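PDB 6RTE: cytochrome c from Pseudomonas aeruginosa, which probably catalyses the dehydrogenation of dihydro-heme d1 in heme d1 biosynthesis and carries a covalently bound heme c suited to electron transfer. Local coordinates for residues A[40-43]-A[44-48]; A[60-64]-A[65-69]. One frame throughout, in Å; residues are numbered along the deposited sequence.

Interaction 1 of 2, residues A[40-43]-A[44-48]; sequences EALY and RQHCQ. With HEC (heme c), chain C.
Tyr43 lays one face of its phenol ring against Cys47 CB and the backbone nitrogen of Gln48, at the end of helix 38-46. Cys47 CB is 3.4 Å from Tyr43 CD1, and Gln48 N sits above the same ring, offset toward its rim. Cys47 SG lies obliquely to the ring, 4.9 Å from its centroid, in a sulfur-aromatic contact. With chi1 at 179°, CG of Tyr43 lies beside the carbonyl carbon, which carries the ring toward the residues that follow. A tyrosine suits this buried site: its flat ring covers the chain while its OH, at the far end, hydrogen-bonds Gly52 O.

The carbonyl of Tyr43 closes the helix. Its oxygen accepts from Cys47 N at 2.7 Å and from Gln48 N at 2.8 Å, the two donors arriving from opposite faces of the carbonyl plane. One residue earlier, Leu42 O accepts from His46 N and lies at the edge of the imidazole, in its plane. On the outer surface, Glu40 and Arg44 run side by side in a salt bridge, carboxylate and guanidinium planes 80° apart; the modelled 2.5 Å between Glu40 OE2 and Arg44 NH1 is doubtfully short.

Cys47 is the first cysteine of the CXXCH signature of c-type cytochromes. Its SG forms a 1.8 Å thioether to heme CAB, so a covalent bond fixes this helix end to the porphyrin.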
ATOM      1  N   GLU A  40      -9.938   2.219  31.138  1.00 66.72           N
ATOM      2  CA  GLU A  40     -11.125   2.777  30.504  1.00 72.08           C
ATOM      3  C   GLU A  40     -11.468   4.145  31.077  1.00 65.35           C
ATOM      4  O   GLU A  40     -11.668   5.112  30.334  1.00 65.19           O
ATOM      5  CB  GLU A  40     -12.297   1.812  30.670  1.00 83.63           C
ATOM      6  CG  GLU A  40     -13.661   2.440  30.463  1.00 93.98           C
ATOM      7  CD  GLU A  40     -14.777   1.440  30.635  1.00101.94           C
ATOM      8  OE1 GLU A  40     -14.477   0.242  30.821  1.00104.53           O
ATOM      9  OE2 GLU A  40     -15.958   1.848  30.594  1.00104.63           O
ATOM     10  N   ALA A  41     -11.555   4.246  32.407  1.00 58.86           N
ATOM     11  CA  ALA A  41     -11.920   5.515  33.028  1.00 51.06           C
ATOM     12  C   ALA A  41     -10.916   6.599  32.678  1.00 44.25           C
ATOM     13  O   ALA A  41     -11.293   7.727  32.329  1.00 41.97           O
ATOM     14  CB  ALA A  41     -12.034   5.342  34.542  1.00 51.87           C
ATOM     15  N   LEU A  42      -9.617   6.280  32.764  1.00 40.18           N
ATOM     16  CA  LEU A  42      -8.605   7.226  32.316  1.00 39.08           C
ATOM     17  C   LEU A  42      -8.827   7.605  30.853  1.00 38.85           C
ATOM     18  O   LEU A  42      -8.633   8.765  30.469  1.00 38.51           O
ATOM     19  CB  LEU A  42      -7.210   6.639  32.513  1.00 39.58           C
ATOM     20  CG  LEU A  42      -6.730   6.500  33.967  1.00 41.68           C
ATOM     21  CD1 LEU A  42      -5.430   5.711  34.055  1.00 41.59           C
ATOM     22  CD2 LEU A  42      -6.554   7.865  34.614  1.00 43.33           C
ATOM     23  N   TYR A  43      -9.247   6.640  30.030  1.00 39.88           N
ATOM     24  CA  TYR A  43      -9.423   6.914  28.600  1.00 41.66           C
ATOM     25  C   TYR A  43     -10.561   7.907  28.370  1.00 43.54           C
ATOM     26  O   TYR A  43     -10.403   8.891  27.634  1.00 39.64           O
ATOM     27  CB  TYR A  43      -9.670   5.607  27.838  1.00 41.14           C
ATOM     28  CG  TYR A  43      -9.874   5.823  26.359  1.00 42.87           C
ATOM     29  CD1 TYR A  43      -8.796   5.841  25.482  1.00 42.78           C
ATOM     30  CD2 TYR A  43     -11.143   6.039  25.841  1.00 43.95           C
ATOM     31  CE1 TYR A  43      -8.982   6.060  24.130  1.00 43.67           C
ATOM     32  CE2 TYR A  43     -11.335   6.260  24.498  1.00 45.24           C
ATOM     33  CZ  TYR A  43     -10.249   6.269  23.647  1.00 45.23           C
ATOM     34  OH  TYR A  43     -10.447   6.494  22.313  1.00 46.90           O
ATOM     35  N   ARG A  44     -11.716   7.674  28.996  1.00 52.43           N
ATOM     36  CA  ARG A  44     -12.834   8.604  28.854  1.00 61.13           C
ATOM     37  C   ARG A  44     -12.433  10.019  29.255  1.00 61.15           C
ATOM     38  O   ARG A  44     -12.707  10.984  28.533  1.00 58.68           O
ATOM     39  CB  ARG A  44     -14.022   8.131  29.689  1.00 69.85           C
ATOM     40  CG  ARG A  44     -14.921   7.132  28.983  1.00 78.17           C
ATOM     41  CD  ARG A  44     -16.252   6.985  29.701  1.00 85.78           C
ATOM     42  NE  ARG A  44     -16.109   6.281  30.972  1.00 92.74           N
ATOM     43  CZ  ARG A  44     -16.230   4.965  31.122  1.00 98.56           C
ATOM     44  NH1 ARG A  44     -16.505   4.190  30.080  1.00100.97           N
ATOM     45  NH2 ARG A  44     -16.079   4.422  32.322  1.00100.14           N
ATOM     46  N   GLN A  45     -11.764  10.162  30.403  1.00 64.53           N
ATOM     47  CA  GLN A  45     -11.446  11.491  30.911  1.00 68.27           C
ATOM     48  C   GLN A  45     -10.454  12.219  30.012  1.00 64.05           C
ATOM     49  O   GLN A  45     -10.635  13.409  29.725  1.00 63.05           O
ATOM     50  CB  GLN A  45     -10.897  11.386  32.337  1.00 76.58           C
ATOM     51  CG  GLN A  45     -10.353  12.694  32.907  1.00 83.65           C
ATOM     52  CD  GLN A  45     -11.405  13.787  32.992  1.00 89.20           C
ATOM     53  OE1 GLN A  45     -12.606  13.511  33.001  1.00 91.40           O
ATOM     54  NE2 GLN A  45     -10.956  15.037  33.055  1.00 90.51           N
ATOM     55  N   HIS A  46      -9.400  11.530  29.559  1.00 60.26           N
ATOM     56  CA  HIS A  46      -8.267  12.200  28.938  1.00 57.91           C
ATOM     57  C   HIS A  46      -8.133  11.985  27.436  1.00 50.92           C
ATOM     58  O   HIS A  46      -7.446  12.774  26.782  1.00 49.78           O
ATOM     59  CB  HIS A  46      -6.952  11.736  29.590  1.00 60.92           C
ATOM     60  CG  HIS A  46      -6.875  12.012  31.057  1.00 63.62           C
ATOM     61  ND1 HIS A  46      -6.344  13.177  31.566  1.00 63.71           N
ATOM     62  CD2 HIS A  46      -7.257  11.272  32.124  1.00 63.59           C
ATOM     63  CE1 HIS A  46      -6.405  13.143  32.885  1.00 64.19           C
ATOM     64  NE2 HIS A  46      -6.955  11.998  33.248  1.00 63.87           N
ATOM     65  N   CYS A  47      -8.746  10.951  26.885  1.00 46.54           N
ATOM     66  CA  CYS A  47      -8.417  10.510  25.531  1.00 44.06           C
ATOM     67  C   CYS A  47      -9.611  10.479  24.595  1.00 43.42           C
ATOM     68  O   CYS A  47      -9.471  10.823  23.419  1.00 43.31           O
ATOM     69  CB  CYS A  47      -7.794   9.107  25.595  1.00 41.48           C
ATOM     70  SG  CYS A  47      -6.599   8.889  26.958  1.00 39.89           S
ATOM     71  N   GLN A  48     -10.782  10.081  25.095  1.00 44.62           N
ATOM     72  CA  GLN A  48     -11.940   9.866  24.240  1.00 46.38           C
ATOM     73  C   GLN A  48     -12.299  11.100  23.423  1.00 39.80           C
ATOM     74  O   GLN A  48     -12.907  10.970  22.352  1.00 46.34           O
ATOM     75  CB  GLN A  48     -13.129   9.432  25.092  1.00 50.77           C
ATOM     76  CG  GLN A  48     -14.454   9.490  24.367  1.00 55.01           C
ATOM     77  CD  GLN A  48     -15.479   8.565  24.979  1.00 59.52           C
ATOM     78  OE1 GLN A  48     -15.137   7.658  25.737  1.00 62.21           O
ATOM     79  NE2 GLN A  48     -16.746   8.785  24.649  1.00 60.83           N
TER
HETATM   80 FE   HEC C 501      -3.583  10.778  21.199  1.00 29.87          FE
HETATM   81  CHA HEC C 501      -1.707   9.866  18.554  1.00 33.69           C
HETATM   82  CHB HEC C 501      -2.808   7.833  22.814  1.00 31.08           C
HETATM   83  CHC HEC C 501      -5.226  11.877  24.074  1.00 36.51           C
HETATM   84  CHD HEC C 501      -4.831  13.424  19.519  1.00 40.73           C
HETATM   85  NA  HEC C 501      -2.478   9.169  20.789  1.00 31.19           N
HETATM   86  C1A HEC C 501      -1.778   8.998  19.619  1.00 31.43           C
HETATM   87  C2A HEC C 501      -1.109   7.749  19.655  1.00 28.69           C
HETATM   88  C3A HEC C 501      -1.411   7.181  20.848  1.00 27.20           C
HETATM   89  C4A HEC C 501      -2.271   8.058  21.556  1.00 29.28           C
HETATM   90  CMA HEC C 501      -0.927   5.844  21.321  1.00 25.90           C
HETATM   91  CAA HEC C 501      -0.230   7.166  18.570  1.00 28.12           C
HETATM   92  CBA HEC C 501      -1.125   6.398  17.582  1.00 28.73           C
HETATM   93  CGA HEC C 501      -0.437   5.825  16.368  1.00 30.35           C
HETATM   94  O1A HEC C 501      -1.131   5.313  15.453  1.00 31.35           O
HETATM   95  O2A HEC C 501       0.793   5.858  16.249  1.00 30.95           O
HETATM   96  NB  HEC C 501      -3.951   9.982  23.106  1.00 34.43           N
HETATM   97  C1B HEC C 501      -3.552   8.787  23.530  1.00 33.65           C
HETATM   98  C2B HEC C 501      -3.995   8.587  24.871  1.00 33.99           C
HETATM   99  C3B HEC C 501      -4.671   9.711  25.258  1.00 36.46           C
HETATM  100  C4B HEC C 501      -4.629  10.608  24.083  1.00 35.57           C
HETATM  101  CMB HEC C 501      -3.744   7.357  25.693  1.00 32.47           C
HETATM  102  CAB HEC C 501      -5.320  10.101  26.543  1.00 39.39           C
HETATM  103  CBB HEC C 501      -4.446   9.652  27.713  1.00 42.50           C
HETATM  104  NC  HEC C 501      -4.815  12.376  21.734  1.00 38.07           N
HETATM  105  C1C HEC C 501      -5.387  12.651  22.929  1.00 38.35           C
HETATM  106  C2C HEC C 501      -6.142  13.837  22.806  1.00 39.72           C
HETATM  107  C3C HEC C 501      -6.019  14.293  21.500  1.00 38.80           C
HETATM  108  C4C HEC C 501      -5.189  13.342  20.835  1.00 40.34           C
HETATM  109  CMC HEC C 501      -6.917  14.447  23.935  1.00 41.88           C
HETATM  110  CAC HEC C 501      -6.609  15.446  20.789  1.00 32.54           C
HETATM  111  CBC HEC C 501      -6.207  16.869  21.158  1.00 39.72           C
HETATM  112  ND  HEC C 501      -3.330  11.481  19.455  1.00 37.67           N
HETATM  113  C1D HEC C 501      -3.913  12.561  18.930  1.00 40.28           C
HETATM  114  C2D HEC C 501      -3.454  12.775  17.551  1.00 41.82           C
HETATM  115  C3D HEC C 501      -2.584  11.799  17.275  1.00 40.26           C
HETATM  116  C4D HEC C 501      -2.527  10.979  18.491  1.00 38.01           C
HETATM  117  CMD HEC C 501      -3.877  13.887  16.627  1.00 44.44           C
HETATM  118  CAD HEC C 501      -1.852  11.581  15.975  1.00 41.25           C
HETATM  119  CBD HEC C 501      -0.534  12.361  15.942  1.00 42.59           C
HETATM  120  CGD HEC C 501       0.237  12.160  14.659  1.00 43.52           C
HETATM  121  O1D HEC C 501      -0.032  12.859  13.670  1.00 44.38           O
HETATM  122  O2D HEC C 501       1.141  11.317  14.564  1.00 43.64           O

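Interaction 2 of 2, residues A[60-64]-A[65-69]. With HEC (heme c), chain C.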
ATOM      1  N   GLY A  60      -8.175  12.348  16.578  1.00 50.43           N
ATOM      2  CA  GLY A  60      -7.010  11.502  16.588  1.00 46.45           C
ATOM      3  C   GLY A  60      -7.308  10.132  16.014  1.00 41.70           C
ATOM      4  O   GLY A  60      -8.462   9.764  15.779  1.00 42.73           O
ATOM      5  N   PRO A  61      -6.261   9.346  15.785  1.00 35.89           N
ATOM      6  CA  PRO A  61      -6.432   8.067  15.094  1.00 32.74           C
ATOM      7  C   PRO A  61      -7.116   7.010  15.949  1.00 31.97           C
ATOM      8  O   PRO A  61      -7.252   7.114  17.172  1.00 33.76           O
ATOM      9  CB  PRO A  61      -4.994   7.652  14.756  1.00 32.54           C
ATOM     10  CG  PRO A  61      -4.133   8.422  15.672  1.00 33.79           C
ATOM     11  CD  PRO A  61      -4.842   9.727  15.895  1.00 35.30           C
ATOM     12  N   THR A  62      -7.536   5.959  15.250  1.00 30.93           N
ATOM     13  CA  THR A  62      -8.082   4.772  15.886  1.00 29.79           C
ATOM     14  C   THR A  62      -7.012   4.089  16.726  1.00 29.92           C
ATOM     15  O   THR A  62      -5.847   3.970  16.318  1.00 27.39           O
ATOM     16  CB  THR A  62      -8.620   3.826  14.808  1.00 30.98           C
ATOM     17  OG1 THR A  62      -9.519   4.547  13.956  1.00 32.63           O
ATOM     18  CG2 THR A  62      -9.349   2.638  15.407  1.00 30.40           C
ATOM     19  N   LEU A  63      -7.404   3.654  17.920  1.00 29.40           N
ATOM     20  CA  LEU A  63      -6.468   3.088  18.887  1.00 28.82           C
ATOM     21  C   LEU A  63      -6.904   1.693  19.314  1.00 29.47           C
ATOM     22  O   LEU A  63      -6.895   1.349  20.507  1.00 30.58           O
ATOM     23  CB  LEU A  63      -6.324   3.995  20.109  1.00 29.70           C
ATOM     24  CG  LEU A  63      -5.715   5.387  19.886  1.00 29.73           C
ATOM     25  CD1 LEU A  63      -5.605   6.088  21.231  1.00 32.71           C
ATOM     26  CD2 LEU A  63      -4.345   5.339  19.198  1.00 29.81           C
ATOM     27  N   LEU A  64      -7.293   0.880  18.362  1.00 29.91           N
ATOM     28  CA  LEU A  64      -7.566  -0.527  18.611  1.00 29.28           C
ATOM     29  C   LEU A  64      -6.283  -1.336  18.507  1.00 29.45           C
ATOM     30  O   LEU A  64      -5.287  -0.873  17.947  1.00 29.50           O
ATOM     31  CB  LEU A  64      -8.593  -1.045  17.610  1.00 29.52           C
ATOM     32  CG  LEU A  64      -9.998  -0.464  17.716  1.00 33.10           C
ATOM     33  CD1 LEU A  64     -10.819  -0.860  16.508  1.00 36.14           C
ATOM     34  CD2 LEU A  64     -10.689  -0.925  18.996  1.00 34.77           C
ATOM     35  N   PRO A  65      -6.267  -2.557  19.042  1.00 29.64           N
ATOM     36  CA  PRO A  65      -5.048  -3.379  18.931  1.00 27.99           C
ATOM     37  C   PRO A  65      -4.576  -3.533  17.498  1.00 26.22           C
ATOM     38  O   PRO A  65      -3.375  -3.387  17.235  1.00 24.94           O
ATOM     39  CB  PRO A  65      -5.474  -4.715  19.554  1.00 28.58           C
ATOM     40  CG  PRO A  65      -6.544  -4.350  20.506  1.00 30.33           C
ATOM     41  CD  PRO A  65      -7.302  -3.215  19.865  1.00 31.68           C
ATOM     42  N   GLU A  66      -5.505  -3.768  16.564  1.00 27.20           N
ATOM     43  CA  GLU A  66      -5.149  -3.836  15.154  1.00 30.45           C
ATOM     44  C   GLU A  66      -4.520  -2.530  14.682  1.00 29.39           C
ATOM     45  O   GLU A  66      -3.564  -2.541  13.903  1.00 28.98           O
ATOM     46  CB  GLU A  66      -6.389  -4.152  14.301  1.00 36.35           C
ATOM     47  CG  GLU A  66      -6.982  -5.543  14.491  1.00 43.26           C
ATOM     48  CD  GLU A  66      -7.953  -5.642  15.675  1.00 47.30           C
ATOM     49  OE1 GLU A  66      -8.004  -4.732  16.541  1.00 46.68           O
ATOM     50  OE2 GLU A  66      -8.674  -6.655  15.728  1.00 49.54           O
ATOM     51  N   SER A  67      -5.064  -1.396  15.129  1.00 29.31           N
ATOM     52  CA  SER A  67      -4.566  -0.096  14.692  1.00 29.10           C
ATOM     53  C   SER A  67      -3.115   0.108  15.086  1.00 26.74           C
ATOM     54  O   SER A  67      -2.372   0.817  14.384  1.00 25.93           O
ATOM     55  CB  SER A  67      -5.423   1.016  15.298  1.00 29.85           C
ATOM     56  OG  SER A  67      -6.791   0.683  15.241  1.00 30.28           O
ATOM     57  N   LEU A  68      -2.703  -0.483  16.208  1.00 25.78           N
ATOM     58  CA  LEU A  68      -1.387  -0.281  16.806  1.00 25.44           C
ATOM     59  C   LEU A  68      -0.428  -1.426  16.517  1.00 27.65           C
ATOM     60  O   LEU A  68       0.614  -1.540  17.185  1.00 27.39           O
ATOM     61  CB  LEU A  68      -1.536  -0.087  18.322  1.00 26.93           C
ATOM     62  CG  LEU A  68      -2.494   1.045  18.718  1.00 28.10           C
ATOM     63  CD1 LEU A  68      -2.653   1.148  20.231  1.00 28.41           C
ATOM     64  CD2 LEU A  68      -2.041   2.378  18.132  1.00 31.91           C
ATOM     65  N   SER A  69      -0.736  -2.259  15.522  1.00 30.55           N
ATOM     66  CA  SER A  69       0.093  -3.420  15.194  1.00 36.76           C
ATOM     67  C   SER A  69       1.528  -3.052  14.858  1.00 39.84           C
ATOM     68  O   SER A  69       2.420  -3.897  14.989  1.00 42.98           O
ATOM     69  CB  SER A  69      -0.531  -4.185  14.016  1.00 39.82           C
ATOM     70  OG  SER A  69      -0.485  -3.418  12.818  1.00 42.32           O
TER
HETATM   71 FE   HEC C 501      -3.583  10.778  21.199  1.00 29.87          FE
HETATM   72  CHA HEC C 501      -1.707   9.866  18.554  1.00 33.69           C
HETATM   73  CHB HEC C 501      -2.808   7.833  22.814  1.00 31.08           C
HETATM   74  CHC HEC C 501      -5.226  11.877  24.074  1.00 36.51           C
HETATM   75  CHD HEC C 501      -4.831  13.424  19.519  1.00 40.73           C
HETATM   76  NA  HEC C 501      -2.478   9.169  20.789  1.00 31.19           N
HETATM   77  C1A HEC C 501      -1.778   8.998  19.619  1.00 31.43           C
HETATM   78  C2A HEC C 501      -1.109   7.749  19.655  1.00 28.69           C
HETATM   79  C3A HEC C 501      -1.411   7.181  20.848  1.00 27.20           C
HETATM   80  C4A HEC C 501      -2.271   8.058  21.556  1.00 29.28           C
HETATM   81  CMA HEC C 501      -0.927   5.844  21.321  1.00 25.90           C
HETATM   82  CAA HEC C 501      -0.230   7.166  18.570  1.00 28.12           C
HETATM   83  CBA HEC C 501      -1.125   6.398  17.582  1.00 28.73           C
HETATM   84  CGA HEC C 501      -0.437   5.825  16.368  1.00 30.35           C
HETATM   85  O1A HEC C 501      -1.131   5.313  15.453  1.00 31.35           O
HETATM   86  O2A HEC C 501       0.793   5.858  16.249  1.00 30.95           O
HETATM   87  NB  HEC C 501      -3.951   9.982  23.106  1.00 34.43           N
HETATM   88  C1B HEC C 501      -3.552   8.787  23.530  1.00 33.65           C
HETATM   89  C2B HEC C 501      -3.995   8.587  24.871  1.00 33.99           C
HETATM   90  C3B HEC C 501      -4.671   9.711  25.258  1.00 36.46           C
HETATM   91  C4B HEC C 501      -4.629  10.608  24.083  1.00 35.57           C
HETATM   92  CMB HEC C 501      -3.744   7.357  25.693  1.00 32.47           C
HETATM   93  CAB HEC C 501      -5.320  10.101  26.543  1.00 39.39           C
HETATM   94  CBB HEC C 501      -4.446   9.652  27.713  1.00 42.50           C
HETATM   95  NC  HEC C 501      -4.815  12.376  21.734  1.00 38.07           N
HETATM   96  C1C HEC C 501      -5.387  12.651  22.929  1.00 38.35           C
HETATM   97  C2C HEC C 501      -6.142  13.837  22.806  1.00 39.72           C
HETATM   98  C3C HEC C 501      -6.019  14.293  21.500  1.00 38.80           C
HETATM   99  C4C HEC C 501      -5.189  13.342  20.835  1.00 40.34           C
HETATM  100  CMC HEC C 501      -6.917  14.447  23.935  1.00 41.88           C
HETATM  101  CAC HEC C 501      -6.609  15.446  20.789  1.00 32.54           C
HETATM  102  CBC HEC C 501      -6.207  16.869  21.158  1.00 39.72           C
HETATM  103  ND  HEC C 501      -3.330  11.481  19.455  1.00 37.67           N
HETATM  104  C1D HEC C 501      -3.913  12.561  18.930  1.00 40.28           C
HETATM  105  C2D HEC C 501      -3.454  12.775  17.551  1.00 41.82           C
HETATM  106  C3D HEC C 501      -2.584  11.799  17.275  1.00 40.26           C
HETATM  107  C4D HEC C 501      -2.527  10.979  18.491  1.00 38.01           C
HETATM  108  CMD HEC C 501      -3.877  13.887  16.627  1.00 44.44           C
HETATM  109  CAD HEC C 501      -1.852  11.581  15.975  1.00 41.25           C
HETATM  110  CBD HEC C 501      -0.534  12.361  15.942  1.00 42.59           C
HETATM  111  CGD HEC C 501       0.237  12.160  14.659  1.00 43.52           C
HETATM  112  O1D HEC C 501      -0.032  12.859  13.670  1.00 44.38           O
HETATM  113  O2D HEC C 501       1.141  11.317  14.564  1.00 43.64           O
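Leu68 N bonds to Leu64 O at 3.1 Å, closing a single helical turn over Pro65, Glu66 and Ser67, while 60-64 runs up to it in an irregular, mostly extended path. This is the loop of a cytochrome c domain that follows the heme-binding helix and crosses one face of the heme. Pro65 opens the turn, a place that fits proline because no helical N-H is needed there; its CD presses on Leu64 CB at a tight 3.4 Å.

The side chain of Ser67 points back to 60-64. With chi1 at -42°, its OG stays beside its own backbone N and accepts from Leu64 N at 3.2 Å, a bond bent to 139°; Thr62 CG2 touches the same oxygen. A small hydroxyl residue can thus satisfy the N-H of buried Leu64. Thr62 OG1 in turn hydrogen-bonds Leu56 O.

Toward the porphyrin, Gly60 has no side chain, which lets its CA lie 3.9 Å from heme C2D. Pro61 brings CD to 3.4 Å from heme C3D, and its carbonyl accepts from His51 ND1, as in class I cytochromes c, where such a bond orients the histidine ligand. Leu63 spreads its branches over the same face: both methyls touch the heme, CD1 at 3.7 Å from heme CHB, and Leu63 CD2 also meets Leu68 CD2 at 3.9 Å, joining heme to turn through methyl groups.

How the interactions relate
Both interactions belong to the small N-terminal cytochrome c domain and touch one heme c. Interaction 1, at the end of helix 38-46, comes first along the chain; interaction 2 follows in the loop between helices 48-51 and 73-82. Their centres are 15 Å apart and their nearest atoms about 4 Å, without touching; the heme and helix 98-109 connect them: Leu104 meets Cys47, and Leu108 meets Leu63 and Leu68. The first contributes a thioether to the cofactor, while the second covers a face of it. Pro61 also meets Tyr178, Arg198 and Asp199, placing the 60-69 loop between heme c and the eight-bladed propeller domain.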